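Phenol hydroxylase component phN (Pseudomonas stutzeri, PDB 3U52) is the diiron-bearing subunit of a phenol hydroxylase and probably carries out the oxygen-dependent hydroxylation of phenol and related aromatics. Local coordinates at residues K68-F79 with M220-S231. Numbering follows the deposited sequence.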
ATOM      1  N   LYS A  68       1.230   0.792  -9.363  1.00 21.84           N
ATOM      2  CA  LYS A  68       1.001  -0.588  -8.957  1.00 22.62           C
ATOM      3  C   LYS A  68       2.046  -1.043  -7.933  1.00 23.12           C
ATOM      4  O   LYS A  68       1.690  -1.670  -6.914  1.00 22.20           O
ATOM      5  CB  LYS A  68       1.060  -1.521 -10.173  1.00 22.70           C
ATOM      6  CG  LYS A  68       0.023  -1.126 -11.277  1.00 28.32           C
ATOM      7  CD  LYS A  68       0.402  -1.711 -12.703  1.00 33.89           C
ATOM      8  CE  LYS A  68       0.611  -3.211 -12.684  1.00 31.53           C
ATOM      9  NZ  LYS A  68      -0.715  -3.763 -12.342  1.00 34.83           N
ATOM     10  N   GLU A  69       3.331  -0.755  -8.210  1.00 23.04           N
ATOM     11  CA  GLU A  69       4.441  -1.102  -7.291  1.00 24.23           C
ATOM     12  C   GLU A  69       4.370  -0.481  -5.890  1.00 23.86           C
ATOM     13  O   GLU A  69       4.652  -1.155  -4.888  1.00 24.58           O
ATOM     14  CB  GLU A  69       5.808  -0.770  -7.901  1.00 24.36           C
ATOM     15  CG  GLU A  69       6.188  -1.621  -9.117  1.00 29.45           C
ATOM     16  CD  GLU A  69       6.681  -3.009  -8.741  1.00 36.87           C
ATOM     17  OE1 GLU A  69       5.928  -4.007  -8.919  1.00 37.11           O
ATOM     18  OE2 GLU A  69       7.836  -3.103  -8.260  1.00 43.72           O
ATOM     19  N   LYS A  70       4.082   0.806  -5.824  1.00 22.47           N
ATOM     20  CA  LYS A  70       3.958   1.479  -4.552  1.00 22.98           C
ATOM     21  C   LYS A  70       2.845   0.823  -3.705  1.00 21.66           C
ATOM     22  O   LYS A  70       3.029   0.608  -2.527  1.00 20.95           O
ATOM     23  CB  LYS A  70       3.784   2.978  -4.751  1.00 23.54           C
ATOM     24  CG  LYS A  70       3.838   3.784  -3.403  1.00 30.05           C
ATOM     25  CD  LYS A  70       4.730   5.095  -3.459  1.00 40.04           C
ATOM     26  CE  LYS A  70       4.084   6.238  -4.319  1.00 44.71           C
ATOM     27  NZ  LYS A  70       4.412   7.664  -3.855  1.00 48.95           N
ATOM     28  N   LYS A  71       1.742   0.435  -4.353  1.00 21.58           N
ATOM     29  CA  LYS A  71       0.637  -0.271  -3.686  1.00 22.23           C
ATOM     30  C   LYS A  71       0.989  -1.695  -3.240  1.00 21.71           C
ATOM     31  O   LYS A  71       0.670  -2.066  -2.109  1.00 20.16           O
ATOM     32  CB  LYS A  71      -0.658  -0.220  -4.503  1.00 21.55           C
ATOM     33  CG  LYS A  71      -1.154   1.234  -4.703  1.00 26.59           C
ATOM     34  CD  LYS A  71      -2.608   1.334  -5.183  1.00 33.18           C
ATOM     35  CE  LYS A  71      -2.808   0.722  -6.565  1.00 38.86           C
ATOM     36  NZ  LYS A  71      -3.806   1.526  -7.384  1.00 45.95           N
ATOM     37  N   LEU A  72       1.683  -2.436  -4.119  1.00 21.03           N
ATOM     38  CA  LEU A  72       2.143  -3.798  -3.883  1.00 21.50           C
ATOM     39  C   LEU A  72       3.090  -3.874  -2.700  1.00 20.43           C
ATOM     40  O   LEU A  72       2.893  -4.713  -1.831  1.00 19.20           O
ATOM     41  CB  LEU A  72       2.854  -4.337  -5.147  1.00 22.10           C
ATOM     42  CG  LEU A  72       3.390  -5.790  -5.074  1.00 27.38           C
ATOM     43  CD1 LEU A  72       2.287  -6.750  -5.414  1.00 29.58           C
ATOM     44  CD2 LEU A  72       4.571  -6.045  -5.986  1.00 28.49           C
ATOM     45  N   TYR A  73       4.114  -3.022  -2.662  1.00 18.98           N
ATOM     46  CA  TYR A  73       5.074  -2.995  -1.575  1.00 20.13           C
ATOM     47  C   TYR A  73       4.527  -2.541  -0.212  1.00 20.25           C
ATOM     48  O   TYR A  73       4.942  -3.050   0.821  1.00 20.54           O
ATOM     49  CB  TYR A  73       6.336  -2.202  -1.956  1.00 20.75           C
ATOM     50  CG  TYR A  73       7.199  -3.081  -2.839  1.00 22.69           C
ATOM     51  CD1 TYR A  73       8.064  -4.037  -2.278  1.00 24.71           C
ATOM     52  CD2 TYR A  73       7.050  -3.049  -4.223  1.00 22.23           C
ATOM     53  CE1 TYR A  73       8.829  -4.883  -3.118  1.00 26.87           C
ATOM     54  CE2 TYR A  73       7.806  -3.888  -5.060  1.00 26.24           C
ATOM     55  CZ  TYR A  73       8.685  -4.797  -4.503  1.00 25.17           C
ATOM     56  OH  TYR A  73       9.437  -5.639  -5.317  1.00 25.55           O
ATOM     57  N   ALA A  74       3.564  -1.635  -0.242  1.00 20.06           N
ATOM     58  CA  ALA A  74       2.843  -1.211   0.990  1.00 20.26           C
ATOM     59  C   ALA A  74       2.142  -2.415   1.601  1.00 20.92           C
ATOM     60  O   ALA A  74       2.154  -2.589   2.815  1.00 20.47           O
ATOM     61  CB  ALA A  74       1.814  -0.162   0.660  1.00 19.64           C
ATOM     62  N   ILE A  75       1.512  -3.219   0.741  1.00 20.97           N
ATOM     63  CA  ILE A  75       0.792  -4.420   1.185  1.00 22.35           C
ATOM     64  C   ILE A  75       1.792  -5.465   1.695  1.00 22.36           C
ATOM     65  O   ILE A  75       1.552  -6.105   2.745  1.00 22.78           O
ATOM     66  CB  ILE A  75      -0.128  -4.975   0.065  1.00 21.72           C
ATOM     67  CG1 ILE A  75      -1.283  -3.995  -0.174  1.00 22.74           C
ATOM     68  CG2 ILE A  75      -0.695  -6.364   0.416  1.00 23.62           C
ATOM     69  CD1 ILE A  75      -2.055  -4.121  -1.475  1.00 20.97           C
ATOM     70  N   PHE A  76       2.897  -5.657   0.960  1.00 21.70           N
ATOM     71  CA  PHE A  76       3.921  -6.632   1.373  1.00 22.33           C
ATOM     72  C   PHE A  76       4.499  -6.304   2.765  1.00 23.79           C
ATOM     73  O   PHE A  76       4.811  -7.237   3.554  1.00 24.47           O
ATOM     74  CB  PHE A  76       5.113  -6.683   0.385  1.00 22.23           C
ATOM     75  CG  PHE A  76       4.850  -7.436  -0.888  1.00 20.99           C
ATOM     76  CD1 PHE A  76       3.730  -8.232  -1.055  1.00 20.89           C
ATOM     77  CD2 PHE A  76       5.794  -7.388  -1.911  1.00 24.59           C
ATOM     78  CE1 PHE A  76       3.517  -8.944  -2.265  1.00 24.50           C
ATOM     79  CE2 PHE A  76       5.588  -8.072  -3.138  1.00 21.35           C
ATOM     80  CZ  PHE A  76       4.471  -8.874  -3.299  1.00 21.87           C
ATOM     81  N   ASP A  77       4.772  -5.019   3.028  1.00 22.46           N
ATOM     82  CA  ASP A  77       5.289  -4.602   4.318  1.00 23.72           C
ATOM     83  C   ASP A  77       4.264  -4.813   5.434  1.00 22.53           C
ATOM     84  O   ASP A  77       4.658  -5.147   6.546  1.00 22.85           O
ATOM     85  CB  ASP A  77       5.694  -3.117   4.353  1.00 25.22           C
ATOM     86  CG  ASP A  77       6.857  -2.779   3.434  1.00 32.71           C
ATOM     87  OD1 ASP A  77       6.840  -1.633   2.936  1.00 41.32           O
ATOM     88  OD2 ASP A  77       7.788  -3.608   3.223  1.00 39.46           O
ATOM     89  N   ALA A  78       2.985  -4.560   5.155  1.00 22.56           N
ATOM     90  CA  ALA A  78       1.895  -4.723   6.116  1.00 23.41           C
ATOM     91  C   ALA A  78       1.706  -6.208   6.480  1.00 24.21           C
ATOM     92  O   ALA A  78       1.392  -6.559   7.653  1.00 24.30           O
ATOM     93  CB  ALA A  78       0.585  -4.200   5.525  1.00 24.51           C
ATOM     94  N   PHE A  79       1.828  -7.044   5.458  1.00 23.28           N
ATOM     95  CA  PHE A  79       1.753  -8.502   5.601  1.00 25.10           C
ATOM     96  C   PHE A  79       2.806  -8.989   6.569  1.00 25.09           C
ATOM     97  O   PHE A  79       2.482  -9.719   7.519  1.00 27.02           O
ATOM     98  CB  PHE A  79       1.897  -9.164   4.219  1.00 24.72           C
ATOM     99  CG  PHE A  79       1.872 -10.664   4.246  1.00 25.82           C
ATOM    100  CD1 PHE A  79       0.681 -11.346   4.224  1.00 25.96           C
ATOM    101  CD2 PHE A  79       3.069 -11.388   4.267  1.00 27.24           C
ATOM    102  CE1 PHE A  79       0.658 -12.771   4.242  1.00 27.09           C
ATOM    103  CE2 PHE A  79       3.050 -12.785   4.284  1.00 26.10           C
ATOM    104  CZ  PHE A  79       1.846 -13.459   4.270  1.00 22.88           C
ATOM    105  N   MET A 220      -2.270 -13.473   1.511  1.00 26.70           N
ATOM    106  CA  MET A 220      -2.470 -12.132   0.995  1.00 27.00           C
ATOM    107  C   MET A 220      -1.327 -11.663   0.117  1.00 25.95           C
ATOM    108  O   MET A 220      -1.567 -10.965  -0.877  1.00 26.58           O
ATOM    109  CB  MET A 220      -2.656 -11.152   2.133  1.00 27.65           C
ATOM    110  CG  MET A 220      -2.869  -9.719   1.663  1.00 31.35           C
ATOM    111  SD  MET A 220      -2.998  -8.566   3.078  1.00 39.03           S
ATOM    112  CE  MET A 220      -4.404  -9.261   3.945  1.00 38.21           C
ATOM    113  N   ALA A 221      -0.105 -12.044   0.450  1.00 24.64           N
ATOM    114  CA  ALA A 221       1.056 -11.672  -0.374  1.00 24.49           C
ATOM    115  C   ALA A 221       0.974 -12.163  -1.808  1.00 24.62           C
ATOM    116  O   ALA A 221       1.164 -11.395  -2.766  1.00 24.08           O
ATOM    117  CB  ALA A 221       2.360 -12.146   0.275  1.00 24.53           C
ATOM    118  N   THR A 222       0.711 -13.458  -1.959  1.00 24.21           N
ATOM    119  CA  THR A 222       0.626 -14.089  -3.287  1.00 24.64           C
ATOM    120  C   THR A 222      -0.586 -13.520  -4.079  1.00 24.33           C
ATOM    121  O   THR A 222      -0.485 -13.161  -5.290  1.00 23.03           O
ATOM    122  CB  THR A 222       0.633 -15.656  -3.137  1.00 24.31           C
ATOM    123  OG1 THR A 222       1.872 -16.077  -2.520  1.00 25.84           O
ATOM    124  CG2 THR A 222       0.421 -16.402  -4.495  1.00 25.95           C
ATOM    125  N   VAL A 223      -1.729 -13.368  -3.408  1.00 23.82           N
ATOM    126  CA  VAL A 223      -2.882 -12.933  -4.162  1.00 23.70           C
ATOM    127  C   VAL A 223      -2.678 -11.482  -4.662  1.00 23.33           C
ATOM    128  O   VAL A 223      -3.073 -11.143  -5.780  1.00 22.27           O
ATOM    129  CB  VAL A 223      -4.225 -13.178  -3.454  1.00 24.82           C
ATOM    130  CG1 VAL A 223      -4.464 -12.159  -2.372  1.00 25.25           C
ATOM    131  CG2 VAL A 223      -5.340 -13.096  -4.485  1.00 28.10           C
ATOM    132  N   THR A 224      -1.992 -10.676  -3.857  1.00 22.93           N
ATOM    133  CA  THR A 224      -1.675  -9.287  -4.197  1.00 23.55           C
ATOM    134  C   THR A 224      -0.689  -9.266  -5.367  1.00 23.25           C
ATOM    135  O   THR A 224      -0.831  -8.464  -6.284  1.00 22.86           O
ATOM    136  CB  THR A 224      -1.077  -8.543  -2.981  1.00 23.93           C
ATOM    137  OG1 THR A 224      -2.054  -8.534  -1.932  1.00 25.40           O
ATOM    138  CG2 THR A 224      -0.695  -7.080  -3.339  1.00 25.94           C
ATOM    139  N   PHE A 225       0.341 -10.127  -5.307  1.00 23.54           N
ATOM    140  CA  PHE A 225       1.194 -10.266  -6.467  1.00 23.39           C
ATOM    141  C   PHE A 225       0.339 -10.621  -7.705  1.00 22.73           C
ATOM    142  O   PHE A 225       0.476  -9.990  -8.749  1.00 21.78           O
ATOM    143  CB  PHE A 225       2.318 -11.296  -6.303  1.00 23.15           C
ATOM    144  CG  PHE A 225       2.940 -11.634  -7.628  1.00 26.98           C
ATOM    145  CD1 PHE A 225       3.778 -10.699  -8.261  1.00 28.74           C
ATOM    146  CD2 PHE A 225       2.597 -12.801  -8.311  1.00 29.81           C
ATOM    147  CE1 PHE A 225       4.292 -10.950  -9.538  1.00 31.29           C
ATOM    148  CE2 PHE A 225       3.111 -13.060  -9.594  1.00 31.39           C
ATOM    149  CZ  PHE A 225       3.954 -12.127 -10.206  1.00 29.98           C
ATOM    150  N   GLY A 226      -0.549 -11.619  -7.603  1.00 22.68           N
ATOM    151  CA  GLY A 226      -1.445 -12.012  -8.761  1.00 22.87           C
ATOM    152  C   GLY A 226      -2.335 -10.899  -9.315  1.00 24.00           C
ATOM    153  O   GLY A 226      -2.374 -10.657 -10.547  1.00 22.96           O
ATOM    154  N   PHE A 227      -3.042 -10.194  -8.439  1.00 24.50           N
ATOM    155  CA  PHE A 227      -3.779  -9.001  -8.880  1.00 26.62           C
ATOM    156  C   PHE A 227      -2.886  -8.009  -9.601  1.00 25.75           C
ATOM    157  O   PHE A 227      -3.272  -7.496 -10.619  1.00 26.33           O
ATOM    158  CB  PHE A 227      -4.524  -8.263  -7.727  1.00 28.21           C
ATOM    159  CG  PHE A 227      -5.788  -8.982  -7.244  1.00 32.31           C
ATOM    160  CD1 PHE A 227      -5.953  -9.302  -5.892  1.00 36.34           C
ATOM    161  CD2 PHE A 227      -6.779  -9.363  -8.138  1.00 36.85           C
ATOM    162  CE1 PHE A 227      -7.104  -9.996  -5.432  1.00 38.33           C
ATOM    163  CE2 PHE A 227      -7.930 -10.061  -7.695  1.00 41.03           C
ATOM    164  CZ  PHE A 227      -8.088 -10.370  -6.332  1.00 36.65           C
ATOM    165  N   SER A 228      -1.705  -7.740  -9.050  1.00 26.87           N
ATOM    166  CA  SER A 228      -0.730  -6.827  -9.652  1.00 27.36           C
ATOM    167  C   SER A 228      -0.200  -7.226 -11.066  1.00 27.85           C
ATOM    168  O   SER A 228       0.131  -6.373 -11.923  1.00 28.00           O
ATOM    169  CB  SER A 228       0.442  -6.726  -8.712  1.00 27.58           C
ATOM    170  OG  SER A 228       0.964  -5.449  -8.843  1.00 31.38           O
ATOM    171  N   ALA A 229      -0.137  -8.528 -11.303  1.00 26.78           N
ATOM    172  CA  ALA A 229       0.369  -9.046 -12.543  1.00 26.28           C
ATOM    173  C   ALA A 229      -0.696  -9.149 -13.637  1.00 26.68           C
ATOM    174  O   ALA A 229      -0.330  -9.335 -14.785  1.00 26.99           O
ATOM    175  CB  ALA A 229       1.005 -10.389 -12.302  1.00 25.19           C
ATOM    176  N   GLN A 230      -1.990  -9.010 -13.306  1.00 26.21           N
ATOM    177  CA  GLN A 230      -3.068  -9.097 -14.323  1.00 26.85           C
ATOM    178  C   GLN A 230      -2.936  -8.172 -15.531  1.00 26.06           C
ATOM    179  O   GLN A 230      -2.998  -8.651 -16.668  1.00 25.65           O
ATOM    180  CB  GLN A 230      -4.451  -8.925 -13.712  1.00 28.11           C
ATOM    181  CG  GLN A 230      -4.875 -10.183 -12.978  1.00 31.29           C
ATOM    182  CD  GLN A 230      -6.248 -10.034 -12.353  1.00 39.53           C
ATOM    183  OE1 GLN A 230      -6.578  -8.971 -11.834  1.00 39.21           O
ATOM    184  NE2 GLN A 230      -7.061 -11.095 -12.413  1.00 40.89           N
ATOM    185  N   SER A 231      -2.747  -6.879 -15.298  1.00 25.38           N
ATOM    186  CA  SER A 231      -2.570  -5.950 -16.410  1.00 26.18           C
ATOM    187  C   SER A 231      -1.332  -6.287 -17.253  1.00 26.38           C
ATOM    188  O   SER A 231      -1.328  -6.077 -18.450  1.00 26.94           O
ATOM    189  CB  SER A 231      -2.553  -4.488 -15.945  1.00 27.23           C
ATOM    190  OG  SER A 231      -1.495  -4.252 -15.037  1.00 30.06           O
TER
HETATM  191  O   HOH W   1      -1.081  -3.509  -6.791  1.00 35.96           O
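Lys68 stretches from helix 58-81 to Ser228 and Ser231 on helix 220-250, a worked example of how a long side chain can join two antiparallel helices (175°, axes 9.8 Å apart). Its CB lies 4.1 Å from Ser228 OG. CG carries the chain onward, CD passes 3.9 Å from Ser231 OG, and CE lies 3.3 Å from both that hydroxyl and Ser228 O. Bends at its last two torsions bring NZ to both oxygens, and it donates to Ser228 O and to Ser231 OG, each at 2.8 Å. The carbonyl receives it 20° from its plane. Farther along, apolar groups take over. Leu72 runs alongside Thr224 in the reverse sense, its CD1 3.6 Å from Thr224 CG2, while Ile75 meets Thr224 tip to tip. Thr224 OG1 donates to Met220 O, which also accepts a hydrogen bond from Thr224 N, on the opposite face of its plane; the hydroxyl's bond fixes it and presents the methyl to Leu72 and Ile75. The Phe76 ring turns its edge to Ala221 O, 3.4 Å from CE1, whereas Phe79 lays a face over Ala221 CB, a CH-pi contact with the methyl 4.0 Å from the ring centroid. Behind this seam, Phe225 packs on helices 125-155 and 187-216 and touches a bound xenon, as does Thr222. Lys68 is thus held by two neutral oxygens, not by a salt bridge across the pair; this polar anchor and the apolar packing beyond it probably fix helix 58-81 beside the helix that, farther along, supplies Glu233 and His236 to one of the two iron sites.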